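PDB 3NRD: histidine triad (HIT) protein from Sinorhizobium meliloti, which probably binds nucleotides and acts on their phosphate groups through its HIT domain, as other histidine triad proteins do. Local coordinates for residues Thr20-Cys24 / Met59-Glu63; Gly70-Ala74 / Arg130-Leu135; Thr75-Asn81 / His95-Glu101. All blocks are in the same frame, centred on the assembly; numbering follows the deposited sequence.

Contact 1: residues Thr20-Cys24 / Met59-Glu63; sequences TLGLC and MLTFE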
ATOM      1  N   THR A  20      -9.367  15.388 -10.253  1.00 25.76           N
ATOM      2  CA  THR A  20      -8.702  14.384 -11.062  1.00 25.53           C
ATOM      3  C   THR A  20      -7.308  14.878 -11.310  1.00 24.53           C
ATOM      4  O   THR A  20      -7.105  16.080 -11.438  1.00 25.52           O
ATOM      5  CB  THR A  20      -9.463  14.204 -12.384  1.00 26.40           C
ATOM      6  OG1 THR A  20     -10.822  13.856 -12.069  1.00 26.77           O
ATOM      7  CG2 THR A  20      -8.856  13.109 -13.238  1.00 26.97           C
ATOM      8  N   LEU A  21      -6.365  13.951 -11.352  1.00 23.68           N
ATOM      9  CA  LEU A  21      -4.985  14.195 -11.749  1.00 24.22           C
ATOM     10  C   LEU A  21      -4.922  13.836 -13.232  1.00 24.56           C
ATOM     11  O   LEU A  21      -5.878  14.150 -13.937  1.00 26.91           O
ATOM     12  CB  LEU A  21      -4.036  13.408 -10.849  1.00 23.00           C
ATOM     13  CG  LEU A  21      -4.064  13.768  -9.358  1.00 23.29           C
ATOM     14  CD1 LEU A  21      -3.098  12.861  -8.594  1.00 21.80           C
ATOM     15  CD2 LEU A  21      -3.747  15.241  -9.091  1.00 19.50           C
ATOM     16  N   GLY A  22      -3.849  13.253 -13.745  1.00 23.81           N
ATOM     17  CA  GLY A  22      -3.822  12.815 -15.136  1.00 23.94           C
ATOM     18  C   GLY A  22      -4.457  11.456 -15.341  1.00 23.24           C
ATOM     19  O   GLY A  22      -5.332  11.247 -16.182  1.00 24.07           O
ATOM     20  N   LEU A  23      -3.954  10.506 -14.597  1.00 21.98           N
ATOM     21  CA  LEU A  23      -4.442   9.153 -14.663  1.00 21.84           C
ATOM     22  C   LEU A  23      -5.544   8.901 -13.628  1.00 21.46           C
ATOM     23  O   LEU A  23      -6.517   8.216 -13.953  1.00 20.44           O
ATOM     24  CB  LEU A  23      -3.299   8.187 -14.430  1.00 20.83           C
ATOM     25  CG  LEU A  23      -3.643   6.693 -14.360  1.00 21.50           C
ATOM     26  CD1 LEU A  23      -4.318   6.226 -15.621  1.00 21.66           C
ATOM     27  CD2 LEU A  23      -2.345   5.913 -14.066  1.00 18.70           C
ATOM     28  N   CYS A  24      -5.354   9.405 -12.402  1.00 20.74           N
ATOM     29  CA  CYS A  24      -6.188   9.037 -11.264  1.00 21.16           C
ATOM     30  C   CYS A  24      -7.234  10.087 -10.914  1.00 22.11           C
ATOM     31  O   CYS A  24      -6.910  11.268 -10.828  1.00 22.72           O
ATOM     32  CB  CYS A  24      -5.345   8.803 -10.036  1.00 20.00           C
ATOM     33  SG  CYS A  24      -4.369   7.305 -10.109  1.00 23.46           S
HETATM   34  N   MSE A  59       3.005   6.550 -13.943  1.00 22.07           N
HETATM   35  CA  MSE A  59       2.069   7.654 -13.701  1.00 21.64           C
HETATM   36  C   MSE A  59       1.448   7.523 -12.315  1.00 21.13           C
HETATM   37  O   MSE A  59       1.333   8.519 -11.573  1.00 20.65           O
HETATM   38  CB  MSE A  59       0.906   7.696 -14.725  1.00 22.66           C
HETATM   39  CG  MSE A  59       1.071   8.521 -16.046  1.00 24.17           C
HETATM   40 SE   MSE A  59       1.521  10.361 -15.818  0.75 21.69          SE
HETATM   41  CE  MSE A  59       1.037  10.723 -14.020  1.00 33.01           C
ATOM     42  N   LEU A  60       1.009   6.308 -11.979  1.00 20.30           N
ATOM     43  CA  LEU A  60       0.368   6.066 -10.676  1.00 19.57           C
ATOM     44  C   LEU A  60       1.344   6.265  -9.522  1.00 19.27           C
ATOM     45  O   LEU A  60       0.958   6.740  -8.471  1.00 18.24           O
ATOM     46  CB  LEU A  60      -0.222   4.651 -10.592  1.00 18.69           C
ATOM     47  CG  LEU A  60      -0.795   4.198  -9.242  1.00 17.88           C
ATOM     48  CD1 LEU A  60      -1.941   5.165  -8.861  1.00 16.11           C
ATOM     49  CD2 LEU A  60      -1.248   2.709  -9.292  1.00 14.89           C
ATOM     50  N   THR A  61       2.576   5.792  -9.696  1.00 19.93           N
ATOM     51  CA  THR A  61       3.632   5.955  -8.677  1.00 19.97           C
ATOM     52  C   THR A  61       3.775   7.403  -8.288  1.00 18.65           C
ATOM     53  O   THR A  61       3.672   7.753  -7.130  1.00 17.39           O
ATOM     54  CB  THR A  61       4.987   5.386  -9.207  1.00 20.69           C
ATOM     55  OG1 THR A  61       4.815   3.983  -9.404  1.00 22.60           O
ATOM     56  CG2 THR A  61       6.143   5.649  -8.251  1.00 20.87           C
ATOM     57  N   PHE A  62       3.936   8.245  -9.283  1.00 19.00           N
ATOM     58  CA  PHE A  62       4.259   9.649  -9.031  1.00 20.23           C
ATOM     59  C   PHE A  62       3.060  10.473  -8.648  1.00 19.27           C
ATOM     60  O   PHE A  62       3.207  11.410  -7.890  1.00 19.73           O
ATOM     61  CB  PHE A  62       5.023  10.214 -10.223  1.00 21.10           C
ATOM     62  CG  PHE A  62       6.388   9.606 -10.317  1.00 23.22           C
ATOM     63  CD1 PHE A  62       7.318   9.836  -9.313  1.00 24.00           C
ATOM     64  CD2 PHE A  62       6.717   8.767 -11.326  1.00 25.54           C
ATOM     65  CE1 PHE A  62       8.543   9.248  -9.340  1.00 26.36           C
ATOM     66  CE2 PHE A  62       7.953   8.201 -11.364  1.00 27.76           C
ATOM     67  CZ  PHE A  62       8.869   8.451 -10.376  1.00 25.21           C
ATOM     68  N   GLU A  63       1.897  10.125  -9.182  1.00 18.71           N
ATOM     69  CA  GLU A  63       0.638  10.704  -8.706  1.00 18.93           C
ATOM     70  C   GLU A  63       0.439  10.315  -7.246  1.00 18.33           C
ATOM     71  O   GLU A  63       0.105  11.170  -6.454  1.00 18.04           O
ATOM     72  CB  GLU A  63      -0.577  10.297  -9.580  1.00 18.50           C
ATOM     73  CG  GLU A  63      -0.655  11.143 -10.854  1.00 19.42           C
ATOM     74  CD  GLU A  63      -1.835  10.798 -11.789  1.00 22.13           C
ATOM     75  OE1 GLU A  63      -2.739  10.029 -11.396  1.00 21.32           O
ATOM     76  OE2 GLU A  63      -1.870  11.303 -12.939  1.00 22.04           O
TER
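Glu63 sends its carboxylate into the turn at Gly22-Cys24 and takes up three consecutive backbone amides. Leu23 N bonds to Glu63 OE2 at 2.8 Å and almost straight, 173°, while Cys24 N bonds to Glu63 OE1 at 2.9 Å along a more bent path, 136°; in both, the Glu63 oxygen accepts on its syn lone pair. Gly22 N adds a weak bond to OE2. An acid of this length suits the place: CG stands anti to the carbonyl carbon (chi1 -80°) and the chain then runs extended, carrying the oxygens from the helix to the amides of the turn. The turn is closed by Leu21 N bonding to Cys24 O. Gly22 fits because a side chain would crowd Glu63 OE2.

Leu21 and Glu63 run alongside each other in opposite directions, Leu21 CD1 3.7 Å from Glu63 CB, so the leucine flanks the stem of the charged group. Farther out, Cys24 SG meets Leu60 CD1 at 3.5 Å, and Leu23 CD2 lies 3.8 Å from CB of the selenomethionine Met59. The turn links strands 15-20 and 24-29 and lies against helix 54-75, with Leu39 and Pro41 of strand 36-41 beside Cys24; Thr61, on the same helix, bonds to Thr61 of the second subunit.

Contact 2: residues Gly70-Ala74 / Arg130-Leu135; sequences GLKKA and RIMENL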
ATOM      1  N   GLY A  70       1.893  15.842  -0.618  1.00 21.33           N
ATOM      2  CA  GLY A  70       0.906  16.903  -0.458  1.00 21.44           C
ATOM      3  C   GLY A  70       0.028  16.712   0.766  1.00 21.45           C
ATOM      4  O   GLY A  70      -0.196  17.647   1.517  1.00 21.63           O
ATOM      5  N   LEU A  71      -0.457  15.494   0.958  1.00 20.44           N
ATOM      6  CA  LEU A  71      -1.299  15.179   2.106  1.00 20.89           C
ATOM      7  C   LEU A  71      -0.544  15.402   3.391  1.00 22.02           C
ATOM      8  O   LEU A  71      -1.116  15.964   4.331  1.00 22.97           O
ATOM      9  CB  LEU A  71      -1.830  13.735   2.020  1.00 20.03           C
ATOM     10  CG  LEU A  71      -2.734  13.248   3.147  1.00 20.85           C
ATOM     11  CD1 LEU A  71      -3.959  14.123   3.308  1.00 18.44           C
ATOM     12  CD2 LEU A  71      -3.147  11.757   2.902  1.00 19.48           C
ATOM     13  N   LYS A  72       0.734  14.993   3.432  1.00 22.31           N
ATOM     14  CA  LYS A  72       1.544  15.152   4.625  1.00 23.04           C
ATOM     15  C   LYS A  72       1.758  16.616   4.927  1.00 23.89           C
ATOM     16  O   LYS A  72       1.651  17.036   6.080  1.00 24.13           O
ATOM     17  CB  LYS A  72       2.892  14.437   4.509  1.00 23.83           C
ATOM     18  CG  LYS A  72       3.636  14.300   5.861  1.00 24.48           C
ATOM     19  CD  LYS A  72       4.958  13.477   5.724  1.00 27.87           C
ATOM     20  CE  LYS A  72       5.778  13.337   7.046  1.00 31.02           C
ATOM     21  NZ  LYS A  72       6.739  12.125   7.043  1.00 30.20           N
ATOM     22  N   LYS A  73       2.044  17.401   3.896  1.00 24.60           N
ATOM     23  CA  LYS A  73       2.201  18.847   4.057  1.00 26.09           C
ATOM     24  C   LYS A  73       0.890  19.507   4.552  1.00 25.55           C
ATOM     25  O   LYS A  73       0.913  20.280   5.502  1.00 26.22           O
ATOM     26  CB  LYS A  73       2.712  19.485   2.742  1.00 27.37           C
ATOM     27  CG  LYS A  73       3.232  20.897   2.936  1.00 32.83           C
ATOM     28  CD  LYS A  73       3.755  21.545   1.646  1.00 38.70           C
ATOM     29  CE  LYS A  73       4.186  23.002   1.930  1.00 41.86           C
ATOM     30  NZ  LYS A  73       4.484  23.754   0.673  1.00 44.79           N
ATOM     31  N   ALA A  74      -0.236  19.163   3.937  1.00 23.48           N
ATOM     32  CA  ALA A  74      -1.536  19.769   4.295  1.00 24.43           C
ATOM     33  C   ALA A  74      -2.002  19.417   5.725  1.00 24.39           C
ATOM     34  O   ALA A  74      -2.624  20.256   6.381  1.00 25.41           O
ATOM     35  CB  ALA A  74      -2.611  19.399   3.282  1.00 22.28           C
ATOM     36  N   ARG A 130      -7.389  22.595   0.681  1.00 28.82           N
ATOM     37  CA  ARG A 130      -6.106  22.558   1.347  1.00 29.02           C
ATOM     38  C   ARG A 130      -5.178  21.534   0.688  1.00 28.42           C
ATOM     39  O   ARG A 130      -3.998  21.808   0.456  1.00 27.74           O
ATOM     40  CB  ARG A 130      -6.328  22.224   2.804  1.00 29.09           C
ATOM     41  CG  ARG A 130      -5.346  22.819   3.696  1.00 32.27           C
ATOM     42  CD  ARG A 130      -5.541  22.344   5.140  1.00 34.23           C
ATOM     43  NE  ARG A 130      -4.275  22.507   5.848  1.00 36.00           N
ATOM     44  CZ  ARG A 130      -3.797  23.674   6.309  1.00 38.26           C
ATOM     45  NH1 ARG A 130      -4.469  24.821   6.182  1.00 38.45           N
ATOM     46  NH2 ARG A 130      -2.617  23.697   6.916  1.00 39.27           N
ATOM     47  N   ILE A 131      -5.730  20.374   0.340  1.00 27.65           N
ATOM     48  CA  ILE A 131      -4.970  19.365  -0.368  1.00 27.31           C
ATOM     49  C   ILE A 131      -4.494  19.947  -1.694  1.00 28.01           C
ATOM     50  O   ILE A 131      -3.297  19.957  -1.958  1.00 27.38           O
ATOM     51  CB  ILE A 131      -5.791  18.064  -0.602  1.00 26.73           C
ATOM     52  CG1 ILE A 131      -6.096  17.386   0.716  1.00 26.00           C
ATOM     53  CG2 ILE A 131      -5.042  17.082  -1.466  1.00 25.78           C
ATOM     54  CD1 ILE A 131      -7.396  16.604   0.644  1.00 30.59           C
HETATM   55  N   MSE A 132      -5.421  20.501  -2.474  1.00 29.05           N
HETATM   56  CA  MSE A 132      -5.104  21.026  -3.808  1.00 30.19           C
HETATM   57  C   MSE A 132      -4.047  22.136  -3.783  1.00 30.86           C
HETATM   58  O   MSE A 132      -3.219  22.211  -4.697  1.00 31.49           O
HETATM   59  CB  MSE A 132      -6.368  21.548  -4.531  1.00 30.70           C
HETATM   60  CG  MSE A 132      -7.487  20.546  -4.750  1.00 31.75           C
HETATM   61 SE   MSE A 132      -6.906  18.927  -5.496  0.75 31.82          SE
HETATM   62  CE  MSE A 132      -7.252  19.496  -7.307  1.00 35.53           C
ATOM     63  N   GLU A 133      -4.060  22.948  -2.725  1.00 31.39           N
ATOM     64  CA  GLU A 133      -3.043  23.985  -2.476  1.00 32.40           C
ATOM     65  C   GLU A 133      -1.667  23.488  -2.078  1.00 31.54           C
ATOM     66  O   GLU A 133      -0.715  24.292  -2.069  1.00 31.45           O
ATOM     67  CB  GLU A 133      -3.498  24.931  -1.353  1.00 33.58           C
ATOM     68  CG  GLU A 133      -4.644  25.872  -1.752  1.00 38.43           C
ATOM     69  CD  GLU A 133      -5.411  26.486  -0.544  1.00 42.81           C
ATOM     70  OE1 GLU A 133      -4.937  26.392   0.625  1.00 43.16           O
ATOM     71  OE2 GLU A 133      -6.494  27.069  -0.793  1.00 45.74           O
ATOM     72  N   ASN A 134      -1.580  22.217  -1.676  1.00 29.37           N
ATOM     73  CA  ASN A 134      -0.363  21.601  -1.188  1.00 29.19           C
ATOM     74  C   ASN A 134       0.247  20.543  -2.091  1.00 28.80           C
ATOM     75  O   ASN A 134       1.376  20.117  -1.855  1.00 28.26           O
ATOM     76  CB  ASN A 134      -0.662  20.981   0.178  1.00 29.23           C
ATOM     77  CG  ASN A 134      -0.588  22.002   1.285  1.00 29.42           C
ATOM     78  OD1 ASN A 134       0.489  22.326   1.718  1.00 28.58           O
ATOM     79  ND2 ASN A 134      -1.732  22.540   1.713  1.00 27.45           N
ATOM     80  N   LEU A 135      -0.494  20.087  -3.101  1.00 28.51           N
ATOM     81  CA  LEU A 135       0.057  19.158  -4.067  1.00 28.79           C
ATOM     82  C   LEU A 135       1.236  19.797  -4.774  1.00 29.13           C
ATOM     83  O   LEU A 135       1.256  21.017  -4.955  1.00 29.04           O
ATOM     84  CB  LEU A 135      -0.989  18.731  -5.094  1.00 28.62           C
ATOM     85  CG  LEU A 135      -2.168  17.918  -4.573  1.00 29.65           C
ATOM     86  CD1 LEU A 135      -3.086  17.395  -5.718  1.00 31.05           C
ATOM     87  CD2 LEU A 135      -1.649  16.777  -3.755  1.00 29.50           C
ATOM     88  OXT LEU A 135       2.190  19.091  -5.136  1.00 28.38           O
TER
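Asn134 reaches from the C-terminal helix toward residues 70-74, and its side chain touches Gly70, Ala74 and Lys73 in turn. Asn134 CB lies 3.6 Å from Gly70 O. With CG anti to its own carbonyl carbon (chi1 -83°), the amide is set beside Ala74, and CG comes close to both CA and CB of that residue. From there the amide divides. Asn134 OD1 lies 3.3 Å from Lys73 CG, where the two side chains cross at about a right angle, and the lysine carbons from CB to CE all lie along this oxygen. Asn134 ND2 rests against Ala74 CB at 3.6 Å and donates back to Arg130 O at 2.7 Å, nearly straight and within the amide plane. That bond fixes the rotation of the amide, and an asparagine suits it, since its NH2 can reach the carbonyl four residues earlier while the backbone N of Asn134 bonds to Ile131 O.

The segments belong to two helices, the long helix 54-75 of the HIT domain and the terminal helix 121-134; the axes of segments 70-74 and 130-134 approach to 8.3 Å at 117°. Small residues make this possible: at Gly70 a CB would clash with Leu135 CD2, and Gly70 CA instead lies 3.5 Å from Asn134 O in a CA-H...O contact. Ala74 offers only a methyl group to the amide. Ala74 O receives Arg130 NE at 2.8 Å, in the guanidinium plane, and the positive charge would probably be welcome beside a carbonyl near the C-terminal end of helix 54-75. On another side of that helix, Leu71 packs on Val96 and Ala98 of the sheet.

Contact 3: residues Thr75-Asn81 / His95-Glu101; sequences TGAEKIN and HVIARRE. With SO4 (sulfate ion), chain H.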
ATOM      1  N   THR A  75      -1.636  18.235   6.225  1.00 23.63           N
ATOM      2  CA  THR A  75      -2.114  17.772   7.546  1.00 24.35           C
ATOM      3  C   THR A  75      -1.102  17.953   8.689  1.00 24.79           C
ATOM      4  O   THR A  75      -1.477  17.901   9.849  1.00 25.14           O
ATOM      5  CB  THR A  75      -2.459  16.287   7.506  1.00 23.57           C
ATOM      6  OG1 THR A  75      -1.292  15.576   7.095  1.00 22.82           O
ATOM      7  CG2 THR A  75      -3.614  16.009   6.531  1.00 22.92           C
ATOM      8  N   GLY A  76       0.176  18.134   8.378  1.00 24.25           N
ATOM      9  CA  GLY A  76       1.220  18.056   9.406  1.00 24.86           C
ATOM     10  C   GLY A  76       1.379  16.638   9.982  1.00 24.54           C
ATOM     11  O   GLY A  76       1.836  16.476  11.099  1.00 24.84           O
ATOM     12  N   ALA A  77       0.990  15.616   9.209  1.00 23.19           N
ATOM     13  CA  ALA A  77       1.012  14.235   9.645  1.00 23.25           C
ATOM     14  C   ALA A  77       2.431  13.753   9.969  1.00 23.45           C
ATOM     15  O   ALA A  77       3.384  14.159   9.315  1.00 22.84           O
ATOM     16  CB  ALA A  77       0.406  13.340   8.544  1.00 21.58           C
ATOM     17  N   GLU A  78       2.558  12.867  10.956  1.00 24.21           N
ATOM     18  CA  GLU A  78       3.850  12.196  11.228  1.00 24.41           C
ATOM     19  C   GLU A  78       4.232  11.153  10.166  1.00 23.32           C
ATOM     20  O   GLU A  78       5.415  10.968   9.877  1.00 23.08           O
ATOM     21  CB  GLU A  78       3.805  11.535  12.597  1.00 25.55           C
ATOM     22  CG  GLU A  78       3.758  12.557  13.705  1.00 29.06           C
ATOM     23  CD  GLU A  78       3.252  12.027  15.034  1.00 32.03           C
ATOM     24  OE1 GLU A  78       3.185  10.785  15.247  1.00 30.92           O
ATOM     25  OE2 GLU A  78       2.918  12.900  15.867  1.00 35.42           O
ATOM     26  N   LYS A  79       3.230  10.472   9.597  1.00 21.92           N
ATOM     27  CA  LYS A  79       3.465   9.361   8.691  1.00 21.40           C
ATOM     28  C   LYS A  79       2.312   9.176   7.718  1.00 20.36           C
ATOM     29  O   LYS A  79       1.135   9.259   8.106  1.00 20.96           O
ATOM     30  CB  LYS A  79       3.670   8.073   9.490  1.00 21.77           C
ATOM     31  CG  LYS A  79       4.193   6.872   8.702  1.00 21.51           C
ATOM     32  CD  LYS A  79       5.655   7.041   8.278  1.00 23.13           C
ATOM     33  CE  LYS A  79       6.121   5.862   7.422  1.00 21.07           C
ATOM     34  NZ  LYS A  79       5.450   5.811   6.112  1.00 19.05           N
ATOM     35  N   ILE A  80       2.647   8.935   6.460  1.00 18.90           N
ATOM     36  CA  ILE A  80       1.681   8.519   5.468  1.00 18.43           C
ATOM     37  C   ILE A  80       1.644   6.988   5.381  1.00 18.23           C
ATOM     38  O   ILE A  80       2.695   6.340   5.477  1.00 18.24           O
ATOM     39  CB  ILE A  80       2.013   9.099   4.073  1.00 18.72           C
ATOM     40  CG1 ILE A  80       1.963  10.641   4.083  1.00 20.45           C
ATOM     41  CG2 ILE A  80       1.042   8.593   2.996  1.00 17.03           C
ATOM     42  CD1 ILE A  80       0.565  11.232   4.337  1.00 20.23           C
ATOM     43  N   ASN A  81       0.437   6.429   5.211  1.00 17.98           N
ATOM     44  CA  ASN A  81       0.217   5.024   4.910  1.00 17.97           C
ATOM     45  C   ASN A  81      -0.380   4.945   3.506  1.00 17.49           C
ATOM     46  O   ASN A  81      -1.325   5.657   3.226  1.00 17.83           O
ATOM     47  CB  ASN A  81      -0.758   4.361   5.879  1.00 18.37           C
ATOM     48  CG  ASN A  81      -0.248   4.274   7.317  1.00 18.64           C
ATOM     49  OD1 ASN A  81      -1.018   3.938   8.197  1.00 18.71           O
ATOM     50  ND2 ASN A  81       1.030   4.570   7.554  1.00 19.13           N
ATOM     51  N   HIS A  95      -5.160   3.760  -1.508  1.00 17.57           N
ATOM     52  CA  HIS A  95      -5.378   4.527  -0.301  1.00 17.15           C
ATOM     53  C   HIS A  95      -4.115   5.318   0.023  1.00 17.36           C
ATOM     54  O   HIS A  95      -3.022   4.765  -0.048  1.00 17.50           O
ATOM     55  CB  HIS A  95      -5.691   3.608   0.893  1.00 17.96           C
ATOM     56  CG  HIS A  95      -6.839   2.656   0.677  1.00 16.49           C
ATOM     57  ND1 HIS A  95      -8.149   3.003   0.903  1.00 17.58           N
ATOM     58  CD2 HIS A  95      -6.858   1.351   0.315  1.00 18.09           C
ATOM     59  CE1 HIS A  95      -8.934   1.966   0.655  1.00 20.66           C
ATOM     60  NE2 HIS A  95      -8.173   0.939   0.318  1.00 19.19           N
ATOM     61  N   VAL A  96      -4.267   6.595   0.386  1.00 17.62           N
ATOM     62  CA  VAL A  96      -3.180   7.463   0.825  1.00 17.20           C
ATOM     63  C   VAL A  96      -3.692   8.184   2.048  1.00 18.29           C
ATOM     64  O   VAL A  96      -4.555   9.058   1.943  1.00 18.45           O
ATOM     65  CB  VAL A  96      -2.781   8.489  -0.235  1.00 17.56           C
ATOM     66  CG1 VAL A  96      -1.578   9.355   0.267  1.00 16.27           C
ATOM     67  CG2 VAL A  96      -2.473   7.806  -1.552  1.00 15.17           C
ATOM     68  N   ILE A  97      -3.182   7.789   3.206  1.00 17.84           N
ATOM     69  CA  ILE A  97      -3.799   8.115   4.485  1.00 18.39           C
ATOM     70  C   ILE A  97      -2.780   8.836   5.376  1.00 18.15           C
ATOM     71  O   ILE A  97      -1.649   8.370   5.502  1.00 19.13           O
ATOM     72  CB  ILE A  97      -4.250   6.872   5.232  1.00 18.23           C
ATOM     73  CG1 ILE A  97      -5.227   6.008   4.398  1.00 18.55           C
ATOM     74  CG2 ILE A  97      -4.899   7.277   6.550  1.00 18.23           C
ATOM     75  CD1 ILE A  97      -5.075   4.540   4.633  1.00 18.20           C
ATOM     76  N   ALA A  98      -3.179   9.943   5.987  1.00 18.09           N
ATOM     77  CA  ALA A  98      -2.319  10.721   6.908  1.00 18.47           C
ATOM     78  C   ALA A  98      -2.471  10.197   8.335  1.00 18.96           C
ATOM     79  O   ALA A  98      -3.579  10.109   8.839  1.00 19.19           O
ATOM     80  CB  ALA A  98      -2.696  12.168   6.870  1.00 18.38           C
ATOM     81  N   ARG A  99      -1.362   9.918   8.999  1.00 19.86           N
ATOM     82  CA  ARG A  99      -1.375   9.320  10.336  1.00 20.75           C
ATOM     83  C   ARG A  99      -0.476  10.038  11.342  1.00 22.75           C
ATOM     84  O   ARG A  99       0.500  10.713  10.980  1.00 22.60           O
ATOM     85  CB  ARG A  99      -0.888   7.880  10.325  1.00 20.30           C
ATOM     86  CG  ARG A  99      -1.549   6.960   9.358  1.00 20.19           C
ATOM     87  CD  ARG A  99      -2.984   6.692   9.667  1.00 20.78           C
ATOM     88  NE  ARG A  99      -3.236   6.145  10.999  1.00 22.17           N
ATOM     89  CZ  ARG A  99      -3.223   4.868  11.362  1.00 20.50           C
ATOM     90  NH1 ARG A  99      -2.919   3.900  10.503  1.00 21.74           N
ATOM     91  NH2 ARG A  99      -3.540   4.555  12.622  1.00 20.69           N
ATOM     92  N   ARG A 100      -0.786   9.817  12.618  1.00 23.85           N
ATOM     93  CA  ARG A 100       0.046  10.304  13.675  1.00 26.16           C
ATOM     94  C   ARG A 100      -0.232   9.495  14.933  1.00 26.50           C
ATOM     95  O   ARG A 100      -1.328   8.959  15.124  1.00 25.93           O
ATOM     96  CB  ARG A 100      -0.203  11.802  13.894  1.00 27.63           C
ATOM     97  CG  ARG A 100      -1.534  12.158  14.587  1.00 32.94           C
ATOM     98  CD  ARG A 100      -2.225  13.300  13.898  1.00 38.40           C
ATOM     99  NE  ARG A 100      -1.431  14.533  13.898  1.00 42.03           N
ATOM    100  CZ  ARG A 100      -1.364  15.430  12.901  1.00 45.24           C
ATOM    101  NH1 ARG A 100      -1.996  15.248  11.727  1.00 44.51           N
ATOM    102  NH2 ARG A 100      -0.622  16.536  13.072  1.00 46.83           N
ATOM    103  N   GLU A 101       0.767   9.412  15.785  1.00 27.69           N
ATOM    104  CA  GLU A 101       0.607   8.799  17.095  1.00 28.96           C
ATOM    105  C   GLU A 101      -0.582   9.402  17.822  1.00 29.26           C
ATOM    106  O   GLU A 101      -0.790  10.620  17.817  1.00 28.07           O
ATOM    107  CB  GLU A 101       1.880   8.917  17.920  1.00 30.12           C
ATOM    108  CG  GLU A 101       1.798   8.217  19.300  1.00 34.14           C
ATOM    109  CD  GLU A 101       3.109   8.277  20.074  1.00 38.22           C
ATOM    110  OE1 GLU A 101       4.090   8.828  19.530  1.00 40.11           O
ATOM    111  OE2 GLU A 101       3.156   7.778  21.222  1.00 41.94           O
TER
HETATM  112  S   SO4 H 207     -10.368  -1.771  -0.144  1.00 29.25           S
HETATM  113  O1  SO4 H 207      -8.998  -1.442  -0.537  1.00 28.07           O
HETATM  114  O2  SO4 H 207     -11.127  -0.556  -0.314  1.00 31.15           O
HETATM  115  O3  SO4 H 207     -10.968  -2.768  -0.996  1.00 30.52           O
HETATM  116  O4  SO4 H 207     -10.510  -2.229   1.196  1.00 29.74           O
HETATM  117  O   HOH W   1       0.617  12.848  17.255  1.00 30.22           O
HETATM  118  O   HOH W   2       4.387  11.579  18.060  1.00 43.46           O
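Asn81 and Arg99 both turn CG anti to their carbonyl carbons (chi1 -66° and -52°), and Arg99 then bends at chi2 and chi3, bringing NH1 to the end of the Asn81 C=O. Arg99 NH1 meets Asn81 OD1 at 3.0 Å in a bent bond (139°), with the two planes almost perpendicular; Arg99 CG touches the same oxygen. The arginine's NE forms a salt bridge with Asp103, and Asn81 ND2 bonds to Asn87 of the second subunit. An alanine in place of Asn81 would probably leave Arg99 NH1 without this acceptor and that Asn87 without its donor.

Beneath these groups runs the antiparallel hairpin of strands 79-84 and 94-99. Asn81 and Ile97 form a hydrogen-bonded pair, as do Lys79 and Arg99, whereas Glu78 and Lys79 face Arg99 in a classic beta bulge. On the other face Ile80 CG2 packs on Val96 CG1 at 3.9 Å, and Ala77 meets Ala98, whose small methyl leaves room for Thr75. Glu78 OE1 accepts Glu101 N at 2.8 Å from above the carboxylate plane, and water 1 joins Glu78 OE2 to Glu101 O. Arg100 NH1 reaches Thr75 O at 3.3 Å, at the guanidinium edge. His95, consistent with the last histidine of the family motif, points NE2 at sulfate O1, 2.7 Å away; His93 NE2 and Gly86 N also hold this ion, probably from the crystallisation liquor, in a site consistent with phosphate binding.

How the contacts relate
Contacts 1 and 2 sit at different points along helix 54-75, their centres 15 Å apart, and they come one after the other in the chain. Leu21 and Leu135 bring them into touch, so the first hairpin turn meets the C-terminus. Contact 3 follows directly from the end of that helix into strand 79-84 and is nested inside the loop that contact 2 closes; its centre lies 12 Å from contact 2 and 19 Å from contact 1. Lys72 CE packs against Ala77 O. Contact 1 thus joins the first hairpin turn to helix 54-75, contact 2 joins that helix to the C-terminal one, and contact 3 pairs the following strand with strand 94-99; contacts 1 and 3 both touch the second subunit.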